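Local coordinates for protein endoglucanase (Clostridium thermocellum, PDB 2YIK) that probably hydrolyses internal beta-1,4-glucosidic bonds of cellulose, at residues K42-Y46 and V440-S444; D412-A418 and Y513-G517; M166-R171 and K243-Y247. One frame throughout, in Å; residues are numbered along the deposited sequence.

Interaction 1 (K42-Y46 and V440-S444)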
loop_
_atom_site.group_PDB
_atom_site.type_symbol
_atom_site.label_atom_id
_atom_site.label_comp_id
_atom_site.label_asym_id
_atom_site.label_seq_id
_atom_site.Cartn_x
_atom_site.Cartn_y
_atom_site.Cartn_z
ATOM N N LYS A 42 -8.707 -13.244 13.840
ATOM C CA LYS A 42 -7.486 -12.954 14.573
ATOM C C LYS A 42 -6.384 -12.541 13.599
ATOM O O LYS A 42 -5.541 -11.701 13.918
ATOM C CB LYS A 42 -7.050 -14.188 15.365
ATOM C CG LYS A 42 -5.698 -14.036 16.036
ATOM C CD LYS A 42 -5.269 -15.305 16.778
ATOM C CE LYS A 42 -3.779 -15.243 17.112
ATOM N NZ LYS A 42 -3.331 -16.378 17.971
ATOM N N ALA A 43 -6.385 -13.137 12.410
ATOM C CA ALA A 43 -5.375 -12.812 11.405
ATOM C C ALA A 43 -5.531 -11.350 10.994
ATOM O O ALA A 43 -4.548 -10.619 10.856
ATOM C CB ALA A 43 -5.529 -13.724 10.198
ATOM N N LEU A 44 -6.776 -10.926 10.807
ATOM C CA LEU A 44 -7.069 -9.544 10.437
ATOM C C LEU A 44 -6.579 -8.627 11.552
ATOM O O LEU A 44 -5.864 -7.651 11.311
ATOM C CB LEU A 44 -8.579 -9.349 10.239
ATOM C CG LEU A 44 -9.034 -7.902 10.014
ATOM C CD1 LEU A 44 -8.337 -7.343 8.777
ATOM C CD2 LEU A 44 -10.548 -7.836 9.844
ATOM N N GLN A 45 -6.971 -8.948 12.782
ATOM C CA GLN A 45 -6.565 -8.159 13.935
ATOM C C GLN A 45 -5.056 -7.988 13.975
ATOM O O GLN A 45 -4.547 -6.866 14.022
ATOM C CB GLN A 45 -7.037 -8.829 15.227
ATOM C CG GLN A 45 -6.382 -8.278 16.476
ATOM C CD GLN A 45 -6.714 -9.089 17.724
ATOM O OE1 GLN A 45 -6.742 -10.322 17.688
ATOM N NE2 GLN A 45 -6.950 -8.401 18.836
ATOM N N TYR A 46 -4.341 -9.107 13.956
ATOM C CA TYR A 46 -2.888 -9.079 13.995
ATOM C C TYR A 46 -2.237 -8.358 12.815
ATOM O O TYR A 46 -1.283 -7.603 13.000
ATOM C CB TYR A 46 -2.339 -10.508 14.079
ATOM C CG TYR A 46 -2.283 -11.081 15.480
ATOM C CD1 TYR A 46 -3.392 -11.030 16.322
ATOM C CD2 TYR A 46 -1.124 -11.694 15.956
ATOM C CE1 TYR A 46 -3.352 -11.573 17.599
ATOM C CE2 TYR A 46 -1.069 -12.241 17.235
ATOM C CZ TYR A 46 -2.188 -12.179 18.051
ATOM O OH TYR A 46 -2.151 -12.731 19.312
ATOM N N VAL A 440 4.353 -13.317 11.841
ATOM C CA VAL A 440 4.976 -13.389 13.156
ATOM C C VAL A 440 4.061 -13.074 14.341
ATOM O O VAL A 440 3.195 -12.198 14.271
ATOM C CB VAL A 440 6.317 -12.558 13.222
ATOM C CG1 VAL A 440 6.516 -11.754 11.960
ATOM C CG2 VAL A 440 6.356 -11.693 14.458
ATOM N N GLY A 441 4.246 -13.844 15.414
ATOM C CA GLY A 441 3.473 -13.670 16.636
ATOM C C GLY A 441 2.076 -14.263 16.644
ATOM O O GLY A 441 1.413 -14.289 17.675
ATOM N N TYR A 442 1.629 -14.761 15.497
ATOM C CA TYR A 442 0.292 -15.326 15.372
ATOM C C TYR A 442 0.100 -16.654 16.089
ATOM O O TYR A 442 -0.978 -16.935 16.620
ATOM C CB TYR A 442 -0.044 -15.526 13.892
ATOM C CG TYR A 442 -1.444 -16.040 13.619
ATOM C CD1 TYR A 442 -2.532 -15.169 13.593
ATOM C CD2 TYR A 442 -1.679 -17.394 13.366
ATOM C CE1 TYR A 442 -3.817 -15.625 13.316
ATOM C CE2 TYR A 442 -2.966 -17.865 13.089
ATOM C CZ TYR A 442 -4.026 -16.972 13.063
ATOM O OH TYR A 442 -5.293 -17.412 12.760
ATOM N N SER A 443 1.149 -17.467 16.110
ATOM C CA SER A 443 1.053 -18.788 16.708
ATOM C C SER A 443 2.407 -19.227 17.259
ATOM O O SER A 443 3.420 -18.572 17.008
ATOM C CB SER A 443 0.578 -19.757 15.623
ATOM O OG SER A 443 0.238 -21.021 16.162
ATOM N N SER A 444 2.437 -20.328 18.007
ATOM C CA SER A 444 3.705 -20.799 18.553
ATOM C C SER A 444 4.630 -21.245 17.426
ATOM O O SER A 444 5.850 -21.247 17.588
ATOM C CB SER A 444 3.492 -21.957 19.543
ATOM O OG SER A 444 2.709 -22.999 18.980
HETATM O O HOH W 1 -0.461 -15.248 19.591
#
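Lys42 and Tyr442 carry the polar part of this contact. Lys42 NZ donates to Tyr442 O at 2.8 Å, lying in the carbonyl plane with a C=O...N angle of 155°. One ordered water joins the two segments a second time. It donates to Tyr46 OH and to Gly441 O, at 3.0 and 2.8 Å, and its bond from Lys42 NZ is weak. Tyr46 OH also bonds Asp524, and Tyr442 OH bonds Asn39 O.

The same lysine makes a cation-pi contact. Its CG is anti to the backbone N (chi1 173°) and the chain beyond is extended, which carries it over one face of the Tyr442 ring. NZ sits 4.7 Å from the ring centroid, nearly on the ring normal, and CE adds a CH-pi contact.

The two tyrosines form a T-shaped pair. The edge of the Tyr442 ring points at the face of the Tyr46 ring, with planes at 80°. Ala43 CB touches Tyr442 CE1 at 4.0 Å.

This buried contact joins helix 40-47 to the loop between helices 416-428 and 453-456. Ala43 and Leu44 also pack on helix 499-516, probably part of the family 9 (alpha/alpha)6 barrel.

Interaction 2 (D412-A418 and Y513-G517)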
loop_
_atom_site.group_PDB
_atom_site.type_symbol
_atom_site.label_atom_id
_atom_site.label_comp_id
_atom_site.label_asym_id
_atom_site.label_seq_id
_atom_site.Cartn_x
_atom_site.Cartn_y
_atom_site.Cartn_z
ATOM N N ASP A 412 -21.621 -12.148 -4.140
ATOM C CA ASP A 412 -21.118 -12.017 -2.775
ATOM C C ASP A 412 -21.195 -13.363 -2.062
ATOM O O ASP A 412 -21.753 -13.483 -0.969
ATOM C CB ASP A 412 -21.918 -10.956 -2.003
ATOM C CG ASP A 412 -21.242 -10.541 -0.700
ATOM O OD1 ASP A 412 -20.041 -10.836 -0.511
ATOM O OD2 ASP A 412 -21.907 -9.902 0.142
ATOM N N THR A 413 -20.627 -14.379 -2.699
ATOM C CA THR A 413 -20.608 -15.721 -2.142
ATOM C C THR A 413 -19.299 -16.339 -2.618
ATOM O O THR A 413 -18.809 -16.010 -3.705
ATOM C CB THR A 413 -21.834 -16.556 -2.647
ATOM O OG1 THR A 413 -21.898 -17.801 -1.945
ATOM C CG2 THR A 413 -21.726 -16.842 -4.138
ATOM N N PRO A 414 -18.698 -17.220 -1.804
ATOM C CA PRO A 414 -17.437 -17.831 -2.223
ATOM C C PRO A 414 -17.571 -18.809 -3.353
ATOM O O PRO A 414 -18.477 -19.651 -3.390
ATOM C CB PRO A 414 -16.933 -18.497 -0.956
ATOM C CG PRO A 414 -18.197 -18.907 -0.274
ATOM C CD PRO A 414 -19.087 -17.682 -0.458
ATOM N N SER A 415 -16.611 -18.688 -4.255
ATOM C CA SER A 415 -16.499 -19.504 -5.437
ATOM C C SER A 415 -15.124 -20.191 -5.367
ATOM O O SER A 415 -14.442 -20.159 -4.322
ATOM C CB SER A 415 -16.586 -18.611 -6.703
ATOM O OG SER A 415 -15.369 -17.878 -7.005
ATOM N N LYS A 416 -14.751 -20.868 -6.454
ATOM C CA LYS A 416 -13.467 -21.544 -6.547
ATOM C C LYS A 416 -12.351 -20.514 -6.274
ATOM O O LYS A 416 -11.276 -20.880 -5.805
ATOM C CB LYS A 416 -13.290 -22.176 -7.942
ATOM C CG LYS A 416 -13.360 -21.186 -9.107
ATOM C CD LYS A 416 -13.179 -21.897 -10.450
ATOM C CE LYS A 416 -13.323 -20.891 -11.587
ATOM N NZ LYS A 416 -13.214 -21.526 -12.930
ATOM N N TYR A 417 -12.582 -19.231 -6.567
ATOM C CA TYR A 417 -11.534 -18.229 -6.310
ATOM C C TYR A 417 -11.303 -18.045 -4.808
ATOM O O TYR A 417 -10.179 -18.191 -4.326
ATOM C CB TYR A 417 -11.869 -16.877 -6.966
ATOM C CG TYR A 417 -11.940 -16.956 -8.476
ATOM C CD1 TYR A 417 -11.073 -17.787 -9.193
ATOM C CD2 TYR A 417 -12.886 -16.220 -9.191
ATOM C CE1 TYR A 417 -11.149 -17.888 -10.576
ATOM C CE2 TYR A 417 -12.968 -16.314 -10.580
ATOM C CZ TYR A 417 -12.101 -17.151 -11.266
ATOM O OH TYR A 417 -12.204 -17.262 -12.638
ATOM N N ALA A 418 -12.367 -17.734 -4.074
ATOM C CA ALA A 418 -12.267 -17.562 -2.630
ATOM C C ALA A 418 -11.779 -18.855 -1.972
ATOM O O ALA A 418 -10.970 -18.820 -1.048
ATOM C CB ALA A 418 -13.619 -17.165 -2.056
ATOM N N TYR A 513 -12.667 -13.714 6.194
ATOM C CA TYR A 513 -13.577 -13.745 7.327
ATOM C C TYR A 513 -14.995 -13.541 6.808
ATOM O O TYR A 513 -15.957 -14.118 7.320
ATOM C CB TYR A 513 -13.241 -12.640 8.325
ATOM C CG TYR A 513 -14.113 -12.716 9.552
ATOM C CD1 TYR A 513 -13.927 -13.723 10.500
ATOM C CD2 TYR A 513 -15.166 -11.820 9.735
ATOM C CE1 TYR A 513 -14.776 -13.839 11.608
ATOM C CE2 TYR A 513 -16.018 -11.928 10.829
ATOM C CZ TYR A 513 -15.818 -12.939 11.760
ATOM O OH TYR A 513 -16.664 -13.036 12.842
ATOM N N ARG A 514 -15.116 -12.719 5.775
ATOM C CA ARG A 514 -16.410 -12.439 5.180
ATOM C C ARG A 514 -17.127 -13.698 4.704
ATOM O O ARG A 514 -18.315 -13.878 4.966
ATOM C CB ARG A 514 -16.241 -11.488 3.997
ATOM C CG ARG A 514 -17.547 -11.101 3.311
ATOM C CD ARG A 514 -17.298 -10.130 2.163
ATOM N NE ARG A 514 -18.533 -9.564 1.632
ATOM C CZ ARG A 514 -18.983 -8.340 1.906
ATOM N NH1 ARG A 514 -18.299 -7.539 2.703
ATOM N NH2 ARG A 514 -20.129 -7.924 1.386
ATOM N N PHE A 515 -16.404 -14.571 4.009
ATOM C CA PHE A 515 -17.005 -15.787 3.467
ATOM C C PHE A 515 -16.828 -17.046 4.310
ATOM O O PHE A 515 -17.620 -17.972 4.192
ATOM C CB PHE A 515 -16.441 -16.085 2.067
ATOM C CG PHE A 515 -16.643 -14.978 1.066
ATOM C CD1 PHE A 515 -17.917 -14.496 0.783
ATOM C CD2 PHE A 515 -15.557 -14.439 0.379
ATOM C CE1 PHE A 515 -18.108 -13.497 -0.169
ATOM C CE2 PHE A 515 -15.738 -13.439 -0.576
ATOM C CZ PHE A 515 -17.019 -12.968 -0.849
ATOM N N PHE A 516 -15.802 -17.079 5.157
ATOM C CA PHE A 516 -15.517 -18.269 5.955
ATOM C C PHE A 516 -15.484 -18.122 7.478
ATOM O O PHE A 516 -15.196 -19.092 8.178
ATOM C CB PHE A 516 -14.179 -18.873 5.502
ATOM C CG PHE A 516 -14.093 -19.125 4.018
ATOM C CD1 PHE A 516 -14.933 -20.055 3.410
ATOM C CD2 PHE A 516 -13.195 -18.414 3.230
ATOM C CE1 PHE A 516 -14.884 -20.278 2.036
ATOM C CE2 PHE A 516 -13.133 -18.626 1.856
ATOM C CZ PHE A 516 -13.980 -19.559 1.254
ATOM N N GLY A 517 -15.776 -16.938 8.006
ATOM C CA GLY A 517 -15.739 -16.776 9.451
ATOM C C GLY A 517 -16.839 -17.509 10.210
ATOM O O GLY A 517 -17.982 -17.528 9.743
#
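Asp412 OD1 accepts from Arg514 NE at 2.9 Å, through its syn lone pair and with an N-H...O angle of 164°. Arg514 NH2 bonds Asp412 OD2 at the same length. The arginine therefore grips the carboxylate side-on, one nitrogen to each oxygen. Both oxygens lie close to the guanidinium plane. The two flat groups are still not coplanar: their planes are 38° apart, and OD2 is met from out of the carboxylate plane. The Arg514 chain, extended from CG to NE, runs by the Phe515 ring with CG over the face away from Pro414, and ends at the aspartate. Its NH1 bonds Gln144, which helps fix its rotation.

The rest of the contact is largely apolar. Pro414 N lies over the rim of one face of the Phe515 ring, and Pro414 CD is 3.6 Å from Phe515 CD1. Pro414 CB meets Phe516 CZ at 3.8 Å. Ala418 CB touches both phenylalanines, Phe515 at CD2 and Phe516 at CZ. Ala418 O comes to the edge of the Phe516 ring.

Ser415 is the N-cap of helix 416-428, and its OG accepts from Tyr417 N at 3.1 Å. This surface contact joins the start of that helix and the loop before it to the C-terminal end of helix 499-516, probably within the family 9 (alpha/alpha)6 barrel. Helix 392-408 lies against both, with Leu404 touching Phe515 and Ala418.

Interaction 3 (M166-R171 and K243-Y247)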
loop_
_atom_site.group_PDB
_atom_site.type_symbol
_atom_site.label_atom_id
_atom_site.label_comp_id
_atom_site.label_asym_id
_atom_site.label_seq_id
_atom_site.Cartn_x
_atom_site.Cartn_y
_atom_site.Cartn_z
ATOM N N MET A 166 -0.954 14.510 2.899
ATOM C CA MET A 166 -1.461 15.876 2.865
ATOM C C MET A 166 -0.473 16.920 3.373
ATOM O O MET A 166 -0.316 17.970 2.746
ATOM C CB MET A 166 -2.804 15.962 3.605
ATOM C CG MET A 166 -3.926 15.269 2.816
ATOM S SD MET A 166 -5.611 15.386 3.455
ATOM C CE MET A 166 -5.648 14.002 4.607
ATOM N N ARG A 167 0.198 16.641 4.488
ATOM C CA ARG A 167 1.193 17.570 5.034
ATOM C C ARG A 167 2.343 17.739 4.036
ATOM O O ARG A 167 2.973 18.792 3.968
ATOM C CB ARG A 167 1.776 17.042 6.355
ATOM C CG ARG A 167 0.927 17.268 7.596
ATOM C CD ARG A 167 1.740 16.984 8.859
ATOM N NE ARG A 167 2.242 15.621 8.860
ATOM C CZ ARG A 167 1.556 14.568 9.288
ATOM N NH1 ARG A 167 0.331 14.719 9.768
ATOM N NH2 ARG A 167 2.092 13.360 9.211
ATOM N N CYS A 168 2.615 16.689 3.265
ATOM C CA CYS A 168 3.701 16.715 2.286
ATOM C C CYS A 168 3.313 17.335 0.948
ATOM O O CYS A 168 4.148 17.484 0.054
ATOM C CB CYS A 168 4.243 15.299 2.071
ATOM S SG CYS A 168 5.237 14.672 3.462
ATOM N N THR A 169 2.039 17.683 0.808
ATOM C CA THR A 169 1.571 18.302 -0.419
ATOM C C THR A 169 1.497 19.803 -0.164
ATOM O O THR A 169 0.608 20.276 0.546
ATOM C CB THR A 169 0.175 17.788 -0.833
ATOM O OG1 THR A 169 0.192 16.354 -0.905
ATOM C CG2 THR A 169 -0.216 18.354 -2.200
ATOM N N PHE A 170 2.450 20.535 -0.731
ATOM C CA PHE A 170 2.518 21.984 -0.584
ATOM C C PHE A 170 1.738 22.640 -1.724
ATOM O O PHE A 170 2.145 22.576 -2.888
ATOM C CB PHE A 170 3.987 22.412 -0.581
ATOM C CG PHE A 170 4.772 21.820 0.551
ATOM C CD1 PHE A 170 5.300 20.533 0.446
ATOM C CD2 PHE A 170 4.902 22.499 1.759
ATOM C CE1 PHE A 170 5.942 19.932 1.528
ATOM C CE2 PHE A 170 5.545 21.907 2.847
ATOM C CZ PHE A 170 6.061 20.619 2.732
ATOM N N ARG A 171 0.608 23.252 -1.373
ATOM C CA ARG A 171 -0.274 23.893 -2.345
ATOM C C ARG A 171 -0.414 25.395 -2.111
ATOM O O ARG A 171 -0.278 25.865 -0.980
ATOM C CB ARG A 171 -1.670 23.262 -2.259
ATOM C CG ARG A 171 -1.687 21.742 -2.264
ATOM C CD ARG A 171 -3.000 21.214 -1.689
ATOM N NE ARG A 171 -4.136 21.442 -2.578
ATOM C CZ ARG A 171 -5.411 21.320 -2.211
ATOM N NH1 ARG A 171 -5.721 20.981 -0.967
ATOM N NH2 ARG A 171 -6.378 21.520 -3.095
ATOM N N LYS A 243 -11.654 17.024 2.657
ATOM C CA LYS A 243 -10.274 17.484 2.579
ATOM C C LYS A 243 -9.426 16.496 1.776
ATOM O O LYS A 243 -8.633 16.902 0.921
ATOM C CB LYS A 243 -9.687 17.668 3.974
ATOM C CG LYS A 243 -8.246 18.122 3.954
ATOM C CD LYS A 243 -7.879 18.771 5.274
ATOM C CE LYS A 243 -6.384 18.715 5.535
ATOM N NZ LYS A 243 -6.142 18.065 6.868
ATOM N N SER A 244 -9.607 15.203 2.045
ATOM C CA SER A 244 -8.865 14.157 1.338
ATOM C C SER A 244 -9.146 14.243 -0.158
ATOM O O SER A 244 -8.225 14.216 -0.974
ATOM C CB SER A 244 -9.267 12.767 1.849
ATOM O OG SER A 244 -9.001 12.634 3.234
ATOM N N LEU A 245 -10.423 14.355 -0.511
ATOM C CA LEU A 245 -10.817 14.445 -1.911
ATOM C C LEU A 245 -10.248 15.695 -2.574
ATOM O O LEU A 245 -9.850 15.659 -3.737
ATOM C CB LEU A 245 -12.342 14.436 -2.041
ATOM C CG LEU A 245 -12.895 14.442 -3.473
ATOM C CD1 LEU A 245 -12.344 13.270 -4.261
ATOM C CD2 LEU A 245 -14.416 14.372 -3.430
ATOM N N ASP A 246 -10.210 16.801 -1.836
ATOM C CA ASP A 246 -9.674 18.041 -2.386
ATOM C C ASP A 246 -8.191 17.864 -2.730
ATOM O O ASP A 246 -7.739 18.264 -3.809
ATOM C CB ASP A 246 -9.853 19.191 -1.393
ATOM C CG ASP A 246 -9.176 20.461 -1.853
ATOM O OD1 ASP A 246 -9.445 20.913 -2.974
ATOM O OD2 ASP A 246 -8.370 21.022 -1.094
ATOM N N TYR A 247 -7.434 17.265 -1.818
ATOM C CA TYR A 247 -6.019 17.022 -2.067
ATOM C C TYR A 247 -5.841 16.002 -3.202
ATOM O O TYR A 247 -4.952 16.148 -4.043
ATOM C CB TYR A 247 -5.322 16.518 -0.794
ATOM C CG TYR A 247 -4.844 17.615 0.139
ATOM C CD1 TYR A 247 -5.733 18.303 0.968
ATOM C CD2 TYR A 247 -3.492 17.962 0.191
ATOM C CE1 TYR A 247 -5.282 19.314 1.834
ATOM C CE2 TYR A 247 -3.029 18.966 1.045
ATOM C CZ TYR A 247 -3.926 19.637 1.865
ATOM O OH TYR A 247 -3.462 20.627 2.704
HETATM O O HOH W 2 -0.835 20.875 2.984
#
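A Met-aromatic contact and a cation-pi contact share one tyrosine here, where the small antiparallel sheet of the catalytic domain meets helix 238-257. Strand 169-171 and the helix segment 243-247 cross at 78°. The ring of Tyr247 is inserted between Met166 and Arg171. Met166 lies over one face, with SD 4.2 Å from the ring centroid and CG adding a CH-pi contact. Met166 SD also touches Lys243 CG.

Arg171 takes the opposite face. Arg171 CZ is 4.3 Å from the centroid of the Tyr247 ring, almost on the ring normal. The guanidinium and ring planes are nevertheless 61° apart. CD lies over the same face, and the bend at CG-CD (chi3 71°) swings the guanidinium so that NH1 also comes down on the ring. Thr169 CB comes up to the ring edge, near its plane. Tyr247 OH and Thr169 O share a water, 2.7 Å from OH.

Arg171 also forms an end-on salt bridge with Asp246. Arg171 NE bonds Gly175 O, a further hold on the guanidinium. NH1 and NH2 both donate to Asp246 OD2, at 2.7 and 2.9 Å, from the same face of the carboxylate plane, while NH2 also reaches OD1.

How the interactions relate
Interaction 1 is largely buried, interaction 3 partly so, and interaction 2 lies at the surface. Interactions 1 and 2 are neighbours, with centres about 20 Å apart and nearest atoms about 6 Å apart. Helix 499-516 links them: it supplies one side of interaction 2 and packs on helix 40-47 of interaction 1. Interaction 3 is across the chain's centre from both, and its segments fall within the chain loop closed by interaction 1. The arginine-aspartate salt bridges, side-on in interaction 2 and end-on in interaction 3, occur in the two more exposed contacts. The buried interaction 1 relies instead on a lysine bonded to a backbone carbonyl and lying over a tyrosine ring.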